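Local coordinates for protein 5'-tyrosyl-DNA phosphodiesterase (PDB 4FVA) that belongs to the endonuclease/exonuclease/phosphatase family, with a DNase I-like fold of two packed beta sheets that carries a bound magnesium ion, at residues 29-34 and 235-240; 67-72 and 85-90; 79-84 and 122-127; 95-100 and 108-113. All coordinates share one frame; numbering follows the deposited sequence.

Interaction 1: 29-34 and 235-240; sequences LLTRMK and QRIRSC
Thr-31 points a methyl group from helix 29-43 at three side chains of the loop 235-240. With chi1 at -63°, CG2 stands anti to the backbone N, and it is this methyl that meets the loop. CG2 meets Cys-240 SG at 3.7 Å and comes equally close to Ser-239 OG. Ile-237 touches the same methyl with its own CG2, at 4.0 Å. The other branch of Ile-237 goes to the next helix residue. Its CD1 lies 3.9 Å from Arg-32 CG, and the two side chains cross at about a right angle. In the DNase I-like fold of this protein, the helix comes after strand 13-20, and the loop joins strands 226-232 and 249-255. Toward Ile-237 the arginine offers its CA and CG. Its chain bends at chi3 (41°) and the guanidinium is held by main-chain oxygens: NH2 by Asp-22, NE by Pro-244, and NH1 by Asp-25 and Arg-27. Asp-22 is also a ligand of the magnesium ion, which lies about 7 Å from the nearest part of the Arg-32 side chain. Met-33 CE sits over one guanidinium face, toward its rim. At the surface, a water bridges Thr-31 OG1 at 3.2 Å and Ser-239 OG at 3.3 Å.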
# COMPACT_ATOMS: atom_id res chain seq x y z
N LEU A 29 15.48 8.97 10.60
CA LEU A 29 14.03 8.84 10.48
C LEU A 29 13.32 10.15 10.09
O LEU A 29 12.44 10.16 9.22
CB LEU A 29 13.43 8.25 11.76
CG LEU A 29 11.92 8.03 11.73
CD1 LEU A 29 11.55 7.04 10.62
CD2 LEU A 29 11.39 7.53 13.09
N LEU A 30 13.66 11.25 10.76
CA LEU A 30 13.01 12.52 10.46
C LEU A 30 13.31 12.96 9.03
O LEU A 30 12.40 13.30 8.28
CB LEU A 30 13.40 13.62 11.46
CG LEU A 30 12.73 14.98 11.20
CD1 LEU A 30 11.22 14.87 11.19
CD2 LEU A 30 13.12 15.98 12.27
N THR A 31 14.57 12.92 8.64
CA THR A 31 14.92 13.32 7.28
C THR A 31 14.18 12.45 6.27
O THR A 31 13.69 12.95 5.24
CB THR A 31 16.45 13.24 7.05
OG1 THR A 31 17.11 14.17 7.92
CG2 THR A 31 16.80 13.56 5.61
N ARG A 32 14.11 11.15 6.55
CA ARG A 32 13.45 10.21 5.65
C ARG A 32 11.94 10.46 5.57
O ARG A 32 11.35 10.40 4.49
CB ARG A 32 13.76 8.75 6.04
CG ARG A 32 15.23 8.32 5.83
CD ARG A 32 15.57 6.97 6.51
NE ARG A 32 14.47 6.05 6.33
CZ ARG A 32 13.83 5.40 7.29
NH1 ARG A 32 14.24 5.50 8.55
NH2 ARG A 32 12.80 4.62 6.97
N MET A 33 11.30 10.76 6.71
CA MET A 33 9.86 11.04 6.68
C MET A 33 9.57 12.34 5.92
O MET A 33 8.57 12.43 5.21
CB MET A 33 9.25 11.07 8.08
CG MET A 33 9.30 9.74 8.85
SD MET A 33 8.56 8.36 7.96
CE MET A 33 9.98 7.78 7.04
N LYS A 34 10.44 13.34 6.07
CA LYS A 34 10.33 14.56 5.27
C LYS A 34 10.45 14.23 3.79
O LYS A 34 9.74 14.80 2.97
CB LYS A 34 11.41 15.57 5.66
CG LYS A 34 11.20 16.22 7.03
CD LYS A 34 12.36 17.19 7.34
CE LYS A 34 12.16 17.89 8.68
NZ LYS A 34 13.32 18.77 9.05
N GLN A 235 15.18 7.38 -5.38
CA GLN A 235 16.35 8.25 -5.36
C GLN A 235 16.89 8.39 -3.94
O GLN A 235 16.13 8.51 -2.97
CB GLN A 235 15.98 9.61 -5.94
CG GLN A 235 17.09 10.63 -5.95
CD GLN A 235 16.65 11.94 -6.56
OE1 GLN A 235 15.54 12.05 -7.08
NE2 GLN A 235 17.50 12.95 -6.48
N ARG A 236 18.21 8.35 -3.83
CA ARG A 236 18.87 8.52 -2.54
C ARG A 236 18.70 9.95 -2.02
O ARG A 236 18.73 10.91 -2.79
CB ARG A 236 20.37 8.21 -2.70
CG ARG A 236 21.04 7.73 -1.44
CD ARG A 236 22.51 7.39 -1.68
NE ARG A 236 22.70 6.08 -2.33
CZ ARG A 236 22.62 4.92 -1.69
NH1 ARG A 236 22.32 4.90 -0.40
NH2 ARG A 236 22.82 3.77 -2.33
N ILE A 237 18.54 10.11 -0.71
CA ILE A 237 18.47 11.44 -0.13
C ILE A 237 19.89 11.97 0.00
O ILE A 237 20.74 11.31 0.58
CB ILE A 237 17.78 11.42 1.25
CG1 ILE A 237 16.36 10.83 1.14
CG2 ILE A 237 17.71 12.81 1.83
CD1 ILE A 237 15.79 10.35 2.49
N ARG A 238 20.15 13.17 -0.51
CA ARG A 238 21.53 13.67 -0.53
C ARG A 238 22.10 13.95 0.85
O ARG A 238 23.23 13.56 1.13
CB ARG A 238 21.67 14.92 -1.41
CG ARG A 238 23.15 15.35 -1.58
CD ARG A 238 23.29 16.64 -2.40
NE ARG A 238 24.68 17.06 -2.58
CZ ARG A 238 25.27 18.02 -1.86
NH1 ARG A 238 24.58 18.66 -0.92
NH2 ARG A 238 26.54 18.34 -2.09
N SER A 239 21.34 14.61 1.71
CA SER A 239 21.88 15.04 3.00
C SER A 239 22.31 13.89 3.91
O SER A 239 23.24 14.03 4.73
CB SER A 239 20.87 15.95 3.72
OG SER A 239 19.70 15.23 4.07
N CYS A 240 21.66 12.74 3.79
CA CYS A 240 21.96 11.62 4.68
C CYS A 240 22.33 10.36 3.91
O CYS A 240 22.58 9.32 4.51
CB CYS A 240 20.78 11.34 5.62
SG CYS A 240 19.24 10.94 4.77
O HOH W 1 20.17 14.83 7.30

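Interaction 2: 67-72 and 85-90; sequences LYKIYY and VSKMFD. With EDO (1,2-ethanediol), chain H.
Lys-69 leaves its strand with CG beside the backbone N (chi1 -66°), and the rest of its chain is extended, which carries NZ across to the turn at 86-89. Lys-87 comes back the other way. Its CE lies 4.1 Å from Leu-67 C, and a bend at chi4 (-48°) directs NZ, which makes a weak bond to Gln-65 O. The motif is the antiparallel hairpin of strands 68-72 and 80-86, at one edge of the six-stranded sheet. Lys-69 and Val-85 form its hydrogen-bonded pair here. Lys-69 N donates to Val-85 O at 2.7 Å, and Val-85 N returns a bond to Lys-69 O at 3.0 Å. On the same face, Val-85 CG2 packs on Lys-69 CB and lies near the edge of the Tyr-71 ring. The Tyr-68 ring leaves on the other face, where its OH bonds to Pro-45 O. Val-85 O lies at the edge of this ring, near its plane. A type I turn runs from Ser-86 to Phe-89. An ST turn lies within it, with Ser-86 OG accepting from Met-88 N at 3.0 Å. A 1,2-ethanediol sits beside the turn, its O1 bonded to Leu-67 O, and a water links that same oxygen to Lys-87 N. Lys-69 NZ donates to Phe-89 O at 2.6 Å, tilted 20° from the carbonyl plane.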
# COMPACT_ATOMS: atom_id res chain seq x y z
N LEU A 67 -3.62 18.42 2.71
CA LEU A 67 -3.94 17.96 1.35
C LEU A 67 -4.85 16.72 1.32
O LEU A 67 -5.52 16.45 0.31
CB LEU A 67 -2.65 17.63 0.59
CG LEU A 67 -1.81 18.74 -0.04
CD1 LEU A 67 -1.64 19.92 0.91
CD2 LEU A 67 -0.44 18.20 -0.49
N TYR A 68 -4.84 15.95 2.41
CA TYR A 68 -5.52 14.67 2.49
C TYR A 68 -6.32 14.53 3.77
O TYR A 68 -5.99 15.16 4.78
CB TYR A 68 -4.48 13.52 2.47
CG TYR A 68 -3.70 13.39 1.19
CD1 TYR A 68 -4.20 12.64 0.14
CD2 TYR A 68 -2.44 13.97 1.04
CE1 TYR A 68 -3.48 12.48 -1.04
CE2 TYR A 68 -1.71 13.82 -0.14
CZ TYR A 68 -2.25 13.08 -1.17
OH TYR A 68 -1.57 12.91 -2.35
N LYS A 69 -7.34 13.68 3.75
CA LYS A 69 -7.86 13.13 5.01
C LYS A 69 -6.96 11.94 5.39
O LYS A 69 -6.62 11.11 4.53
CB LYS A 69 -9.30 12.65 4.87
CG LYS A 69 -10.33 13.76 4.60
CD LYS A 69 -11.70 13.14 4.24
CE LYS A 69 -12.76 14.22 4.13
NZ LYS A 69 -14.04 13.68 3.60
N ILE A 70 -6.54 11.86 6.65
CA ILE A 70 -5.63 10.80 7.07
C ILE A 70 -6.31 9.87 8.09
O ILE A 70 -6.81 10.33 9.12
CB ILE A 70 -4.35 11.37 7.72
CG1 ILE A 70 -3.69 12.40 6.81
CG2 ILE A 70 -3.37 10.25 8.10
CD1 ILE A 70 -2.46 13.01 7.42
N TYR A 71 -6.29 8.57 7.79
CA TYR A 71 -6.85 7.56 8.69
C TYR A 71 -5.75 6.59 9.09
O TYR A 71 -5.16 5.93 8.24
CB TYR A 71 -8.06 6.84 8.06
CG TYR A 71 -9.20 7.81 7.80
CD1 TYR A 71 -10.14 8.06 8.79
CD2 TYR A 71 -9.29 8.52 6.62
CE1 TYR A 71 -11.15 8.98 8.60
CE2 TYR A 71 -10.30 9.44 6.41
CZ TYR A 71 -11.23 9.65 7.43
OH TYR A 71 -12.24 10.55 7.26
N TYR A 72 -5.46 6.54 10.40
CA TYR A 72 -4.45 5.64 10.95
C TYR A 72 -5.11 4.38 11.47
O TYR A 72 -6.16 4.45 12.09
CB TYR A 72 -3.66 6.33 12.08
CG TYR A 72 -2.84 7.53 11.63
CD1 TYR A 72 -1.72 7.36 10.81
CD2 TYR A 72 -3.16 8.82 12.04
CE1 TYR A 72 -0.97 8.43 10.40
CE2 TYR A 72 -2.42 9.91 11.62
CZ TYR A 72 -1.32 9.70 10.80
OH TYR A 72 -0.56 10.77 10.38
N VAL A 85 -6.66 9.98 1.80
CA VAL A 85 -7.52 10.23 0.66
C VAL A 85 -7.75 11.72 0.43
O VAL A 85 -7.67 12.54 1.34
CB VAL A 85 -8.89 9.53 0.79
CG1 VAL A 85 -8.72 7.99 0.84
CG2 VAL A 85 -9.62 10.06 2.02
N SER A 86 -8.05 12.06 -0.82
CA SER A 86 -8.47 13.40 -1.17
C SER A 86 -9.56 13.90 -0.21
O SER A 86 -10.34 13.11 0.32
CB SER A 86 -9.02 13.40 -2.59
OG SER A 86 -9.70 14.61 -2.86
N LYS A 87 -9.59 15.21 0.04
CA LYS A 87 -10.63 15.77 0.90
C LYS A 87 -12.01 15.63 0.27
O LYS A 87 -13.03 15.80 0.93
CB LYS A 87 -10.33 17.22 1.27
CG LYS A 87 -9.23 17.34 2.30
CD LYS A 87 -8.59 18.70 2.29
CE LYS A 87 -7.68 18.84 3.49
NZ LYS A 87 -8.39 18.41 4.72
N MET A 88 -12.02 15.33 -1.03
CA MET A 88 -13.27 15.09 -1.76
C MET A 88 -13.82 13.68 -1.55
O MET A 88 -14.95 13.38 -1.93
CB MET A 88 -13.09 15.38 -3.25
CG MET A 88 -13.43 16.79 -3.66
SD MET A 88 -13.14 17.04 -5.43
CE MET A 88 -13.06 15.35 -6.03
N PHE A 89 -13.00 12.80 -0.98
CA PHE A 89 -13.44 11.45 -0.66
C PHE A 89 -14.42 11.53 0.51
O PHE A 89 -14.08 12.01 1.59
CB PHE A 89 -12.21 10.59 -0.32
CG PHE A 89 -12.46 9.11 -0.33
CD1 PHE A 89 -13.02 8.48 0.76
CD2 PHE A 89 -12.12 8.35 -1.43
CE1 PHE A 89 -13.23 7.10 0.77
CE2 PHE A 89 -12.32 6.96 -1.45
CZ PHE A 89 -12.88 6.34 -0.35
N ASP A 90 -15.64 11.06 0.29
CA ASP A 90 -16.66 11.07 1.33
C ASP A 90 -16.61 9.74 2.07
O ASP A 90 -16.98 8.70 1.53
CB ASP A 90 -18.05 11.30 0.70
CG ASP A 90 -19.15 11.50 1.74
OD1 ASP A 90 -18.87 11.95 2.88
OD2 ASP A 90 -20.33 11.22 1.40
C1 EDO H . -4.33 15.67 -3.37
O1 EDO H . -4.79 16.60 -2.39
C2 EDO H . -5.53 14.88 -3.88
O2 EDO H . -6.73 15.63 -3.67
O HOH W 2 -7.75 16.88 -1.33
O HOH W 3 -7.31 16.15 7.02

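Interaction 3: 79-84 and 122-127; sequences YYTAIL and LLNTHL
Ile-83 lies alongside Asn-124, the two side chains reaching from opposite strands of different sheets. Strands 80-84 and 122-126 run nearly antiparallel, at 155°, with axes 7.5 Å apart at their closest. They face each other across the two-sheet sandwich of the DNase I-like fold. The tight part is at the Ile-83 end. Both CG1 and CD1 of Ile-83 touch Asn-124 CB, and its CG2 meets Leu-122 CD1 at 3.8 Å. Asn-124 has CG anti to the backbone N (chi1 -178°), which sends its amide across to the opposite sheet. There Thr-81 CB comes to 3.6 Å from Asn-124 ND2. The amide is gripped at both ends by the neighbouring strand 47-53: OD1 accepts from Gln-51 NE2, and ND2 donates to Leu-50 O. Beside this contact, one water donates to Thr-81 OG1 at 2.7 Å and to Asn-124 O at 3.0 Å. Thr-81 OG1 also bonds to Gln-109 OE1.

Toward Tyr-79 and His-126 the packing is looser. A second water lies in the plane of the His-126 ring, at its edge, 2.8 Å from ND1. The Tyr-79 and His-126 side chains cross at about a right angle, and His-126 ND1 lies at the edge of the Tyr-79 ring, near its plane, 4.1 Å from CE2. His-126 NE2 bonds to a malonate ion, probably from the crystallisation liquor. The chemistry is thus mixed: apolar at one end, and amide, hydroxyl and bound water further along. The two bonds of the Asn-124 amide should fix its rotation and satisfy buried polar atoms between the sheets.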
# COMPACT_ATOMS: atom_id res chain seq x y z
N TYR A 79 3.91 0.13 15.61
CA TYR A 79 3.82 0.59 14.22
C TYR A 79 2.45 0.22 13.65
O TYR A 79 1.74 -0.62 14.20
CB TYR A 79 4.98 0.04 13.37
CG TYR A 79 5.04 -1.46 13.31
CD1 TYR A 79 5.45 -2.20 14.42
CD2 TYR A 79 4.74 -2.14 12.14
CE1 TYR A 79 5.52 -3.59 14.36
CE2 TYR A 79 4.80 -3.52 12.07
CZ TYR A 79 5.20 -4.24 13.19
OH TYR A 79 5.28 -5.62 13.11
N TYR A 80 2.05 0.88 12.57
CA TYR A 80 0.67 0.75 12.10
C TYR A 80 0.58 1.21 10.64
O TYR A 80 1.61 1.51 10.02
CB TYR A 80 -0.28 1.55 13.01
CG TYR A 80 0.24 2.94 13.36
CD1 TYR A 80 -0.05 4.04 12.56
CD2 TYR A 80 1.03 3.15 14.49
CE1 TYR A 80 0.44 5.32 12.86
CE2 TYR A 80 1.51 4.42 14.81
CZ TYR A 80 1.22 5.49 13.99
OH TYR A 80 1.71 6.75 14.31
N THR A 81 -0.62 1.20 10.08
CA THR A 81 -0.77 1.61 8.69
C THR A 81 -1.58 2.90 8.58
O THR A 81 -2.17 3.36 9.57
CB THR A 81 -1.42 0.51 7.83
OG1 THR A 81 -2.74 0.24 8.32
CG2 THR A 81 -0.59 -0.77 7.92
N ALA A 82 -1.63 3.48 7.39
CA ALA A 82 -2.44 4.67 7.19
C ALA A 82 -3.05 4.64 5.79
O ALA A 82 -2.45 4.09 4.85
CB ALA A 82 -1.61 5.94 7.39
N ILE A 83 -4.22 5.24 5.66
CA ILE A 83 -4.81 5.47 4.35
C ILE A 83 -5.08 6.97 4.26
O ILE A 83 -5.73 7.54 5.14
CB ILE A 83 -6.13 4.68 4.17
CG1 ILE A 83 -5.88 3.17 4.34
CG2 ILE A 83 -6.77 4.97 2.78
CD1 ILE A 83 -7.13 2.32 4.21
N LEU A 84 -4.55 7.60 3.22
CA LEU A 84 -4.78 9.03 2.99
C LEU A 84 -5.60 9.17 1.73
O LEU A 84 -5.27 8.57 0.70
CB LEU A 84 -3.47 9.81 2.86
CG LEU A 84 -2.54 9.91 4.08
CD1 LEU A 84 -1.80 8.58 4.35
CD2 LEU A 84 -1.54 11.05 3.89
N LEU A 122 -11.32 0.73 0.09
CA LEU A 122 -9.86 0.75 0.18
C LEU A 122 -9.47 -0.21 1.28
O LEU A 122 -9.89 -0.04 2.43
CB LEU A 122 -9.36 2.16 0.52
CG LEU A 122 -9.79 3.27 -0.45
CD1 LEU A 122 -9.24 4.64 -0.05
CD2 LEU A 122 -9.37 2.88 -1.86
N LEU A 123 -8.67 -1.22 0.94
CA LEU A 123 -8.20 -2.21 1.91
C LEU A 123 -6.67 -2.25 1.93
O LEU A 123 -6.04 -2.64 0.95
CB LEU A 123 -8.77 -3.59 1.58
CG LEU A 123 -10.30 -3.74 1.59
CD1 LEU A 123 -10.93 -3.27 0.28
CD2 LEU A 123 -10.68 -5.18 1.90
N ASN A 124 -6.10 -1.83 3.06
CA ASN A 124 -4.66 -1.68 3.22
C ASN A 124 -4.18 -2.61 4.32
O ASN A 124 -4.75 -2.64 5.43
CB ASN A 124 -4.34 -0.22 3.58
CG ASN A 124 -2.86 0.06 3.73
OD1 ASN A 124 -2.02 -0.67 3.20
ND2 ASN A 124 -2.52 1.13 4.46
N THR A 125 -3.12 -3.37 4.04
CA THR A 125 -2.60 -4.30 5.02
C THR A 125 -1.10 -4.42 4.95
O THR A 125 -0.48 -4.03 3.97
CB THR A 125 -3.23 -5.71 4.89
OG1 THR A 125 -2.90 -6.50 6.04
CG2 THR A 125 -2.70 -6.42 3.63
N HIS A 126 -0.52 -4.95 6.02
CA HIS A 126 0.89 -5.28 6.07
C HIS A 126 0.94 -6.72 6.57
O HIS A 126 0.89 -6.94 7.78
CB HIS A 126 1.59 -4.35 7.07
CG HIS A 126 3.07 -4.57 7.18
ND1 HIS A 126 3.84 -3.95 8.13
CD2 HIS A 126 3.91 -5.37 6.47
CE1 HIS A 126 5.10 -4.34 8.00
NE2 HIS A 126 5.17 -5.20 7.00
N LEU A 127 1.03 -7.69 5.66
CA LEU A 127 0.90 -9.09 6.07
C LEU A 127 2.12 -9.60 6.86
O LEU A 127 3.22 -9.05 6.75
CB LEU A 127 0.63 -10.00 4.86
CG LEU A 127 -0.66 -9.65 4.10
CD1 LEU A 127 -0.97 -10.72 3.04
CD2 LEU A 127 -1.82 -9.45 5.06
O HOH W 4 2.63 -1.71 9.37
O HOH W 5 -3.39 -2.39 8.04

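Interaction 4: 95-100 and 108-113; sequences DVIHFQ and LQILEG. With EDO (1,2-ethanediol), chain E.
Strands 90-98 and 107-115 make an antiparallel hairpin, and Asp-95, Ile-97 and Phe-99 meet Leu-108 and Ile-110 across it. Asp-95 and Ile-110 form one hydrogen-bonded pair. Asp-95 N donates to Ile-110 O at 2.8 Å, and Ile-110 N donates back to Asp-95 O at 2.7 Å. Ile-97 and Leu-108 form the next such pair. Here the Ile-97 N-H meets Leu-108 O almost straight (174°), yet it is tilted 31° from the carbonyl plane. Val-96 and Gln-109 are the non-hydrogen-bonded pair between them, with side chains on the other face. On the Ile-97 face, the CD1 atoms of Ile-97 and Ile-110 touch at 3.9 Å. Just past the strand, Phe-99 turns back. Its CG is beside the backbone N (chi1 -64°), and the ring then lies against Leu-108. Leu-108 N stands over one ring face, toward the rim, and Leu-108 CB is 3.9 Å from Phe-99 CE1. Helix 134-154 packs on the same ring through Phe-143 and Cys-144. Gln-109 leads the other way: OE1 bonds to Thr-81 OG1, and NE2 to Tyr-71 O and His-94 NE2. Strand 107-115 also pairs with 118-126, so the three strands form an antiparallel meander.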
# COMPACT_ATOMS: atom_id res chain seq x y z
N ASP A 95 -12.90 0.81 9.14
CA ASP A 95 -12.89 -0.40 9.95
C ASP A 95 -11.48 -0.97 9.99
O ASP A 95 -10.81 -1.04 8.97
CB ASP A 95 -13.83 -1.44 9.34
CG ASP A 95 -15.30 -1.02 9.39
OD1 ASP A 95 -15.64 -0.07 10.13
OD2 ASP A 95 -16.12 -1.62 8.66
N VAL A 96 -11.05 -1.40 11.17
CA VAL A 96 -9.74 -1.98 11.32
C VAL A 96 -9.93 -3.38 11.85
O VAL A 96 -10.29 -3.56 13.01
CB VAL A 96 -8.85 -1.17 12.31
CG1 VAL A 96 -7.51 -1.88 12.56
CG2 VAL A 96 -8.65 0.25 11.80
N ILE A 97 -9.63 -4.37 11.02
CA ILE A 97 -9.76 -5.75 11.46
C ILE A 97 -8.41 -6.27 11.87
O ILE A 97 -7.47 -6.30 11.06
CB ILE A 97 -10.28 -6.65 10.33
CG1 ILE A 97 -11.60 -6.10 9.77
CG2 ILE A 97 -10.43 -8.09 10.84
CD1 ILE A 97 -12.08 -6.86 8.55
N HIS A 98 -8.30 -6.67 13.14
CA HIS A 98 -7.06 -7.27 13.64
C HIS A 98 -6.97 -8.75 13.27
O HIS A 98 -7.88 -9.53 13.58
CB HIS A 98 -6.97 -7.08 15.16
CG HIS A 98 -6.70 -5.66 15.57
ND1 HIS A 98 -7.64 -4.65 15.44
CD2 HIS A 98 -5.61 -5.09 16.14
CE1 HIS A 98 -7.12 -3.52 15.88
NE2 HIS A 98 -5.90 -3.75 16.32
N PHE A 99 -5.90 -9.13 12.57
CA PHE A 99 -5.70 -10.53 12.23
C PHE A 99 -5.53 -11.32 13.52
O PHE A 99 -4.63 -11.04 14.32
CB PHE A 99 -4.49 -10.72 11.32
CG PHE A 99 -4.61 -10.06 9.97
CD1 PHE A 99 -5.80 -10.12 9.26
CD2 PHE A 99 -3.52 -9.44 9.39
CE1 PHE A 99 -5.91 -9.54 8.00
CE2 PHE A 99 -3.61 -8.85 8.13
CZ PHE A 99 -4.81 -8.90 7.44
N GLN A 100 -6.40 -12.29 13.72
CA GLN A 100 -6.42 -13.10 14.94
C GLN A 100 -5.12 -13.90 15.10
O GLN A 100 -4.62 -14.07 16.21
CB GLN A 100 -7.66 -13.99 14.92
CG GLN A 100 -8.96 -13.15 15.06
CD GLN A 100 -10.25 -13.97 15.04
OE1 GLN A 100 -10.27 -15.13 14.64
NE2 GLN A 100 -11.35 -13.33 15.42
N LEU A 108 -6.29 -5.56 8.82
CA LEU A 108 -6.81 -5.18 7.52
C LEU A 108 -7.55 -3.89 7.76
O LEU A 108 -8.58 -3.87 8.45
CB LEU A 108 -7.75 -6.26 6.97
CG LEU A 108 -8.39 -6.00 5.61
CD1 LEU A 108 -7.31 -5.73 4.59
CD2 LEU A 108 -9.21 -7.23 5.19
N GLN A 109 -7.02 -2.81 7.21
CA GLN A 109 -7.59 -1.48 7.39
C GLN A 109 -8.50 -1.18 6.20
O GLN A 109 -8.04 -1.17 5.06
CB GLN A 109 -6.48 -0.42 7.49
CG GLN A 109 -6.99 1.02 7.69
CD GLN A 109 -5.87 2.03 7.73
OE1 GLN A 109 -4.79 1.78 7.20
NE2 GLN A 109 -6.13 3.19 8.34
N ILE A 110 -9.78 -0.92 6.47
CA ILE A 110 -10.75 -0.74 5.40
C ILE A 110 -11.37 0.63 5.47
O ILE A 110 -11.95 0.99 6.50
CB ILE A 110 -11.86 -1.82 5.44
CG1 ILE A 110 -11.25 -3.21 5.30
CG2 ILE A 110 -12.85 -1.64 4.30
CD1 ILE A 110 -12.26 -4.36 5.52
N LEU A 111 -11.22 1.41 4.41
CA LEU A 111 -11.91 2.70 4.34
C LEU A 111 -12.89 2.62 3.18
O LEU A 111 -12.50 2.37 2.03
CB LEU A 111 -10.93 3.86 4.13
CG LEU A 111 -11.45 5.28 4.37
CD1 LEU A 111 -11.65 5.54 5.88
CD2 LEU A 111 -10.52 6.35 3.77
N GLU A 112 -14.16 2.83 3.50
CA GLU A 112 -15.24 2.77 2.53
C GLU A 112 -15.79 4.18 2.34
O GLU A 112 -16.01 4.90 3.32
CB GLU A 112 -16.36 1.85 3.04
CG GLU A 112 -17.62 1.86 2.18
CD GLU A 112 -18.78 1.13 2.84
OE1 GLU A 112 -18.55 0.29 3.74
OE2 GLU A 112 -19.94 1.43 2.47
N GLY A 113 -16.01 4.58 1.09
CA GLY A 113 -16.57 5.89 0.84
C GLY A 113 -16.93 6.02 -0.62
O GLY A 113 -17.24 5.03 -1.29
C1 EDO E . -6.65 -14.52 10.46
O1 EDO E . -6.93 -15.45 9.40
C2 EDO E . -7.88 -13.62 10.66
O2 EDO E . -7.82 -12.95 11.93

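Overall arrangement
Interaction 1 opens first, at helix 29-43, and closes last, at the loop before strand 249-255. Its long loop encloses the other three contacts. Interaction 2 closes a short loop, the hairpin of 68-72 and 80-86. Interaction 3 starts inside that hairpin and ends on strand 118-126, so the two cross along the chain. Interaction 4, the next hairpin, comes after interaction 2 and is nested within interaction 3. Strand 80-86 serves interactions 2 and 3, and strands 107-115 and 118-126 are neighbours in the second sheet. Interactions 2, 3 and 4 touch one another and join the two sheets. Interaction 1 stays apart, with its centre about 30 Å from that of interaction 4.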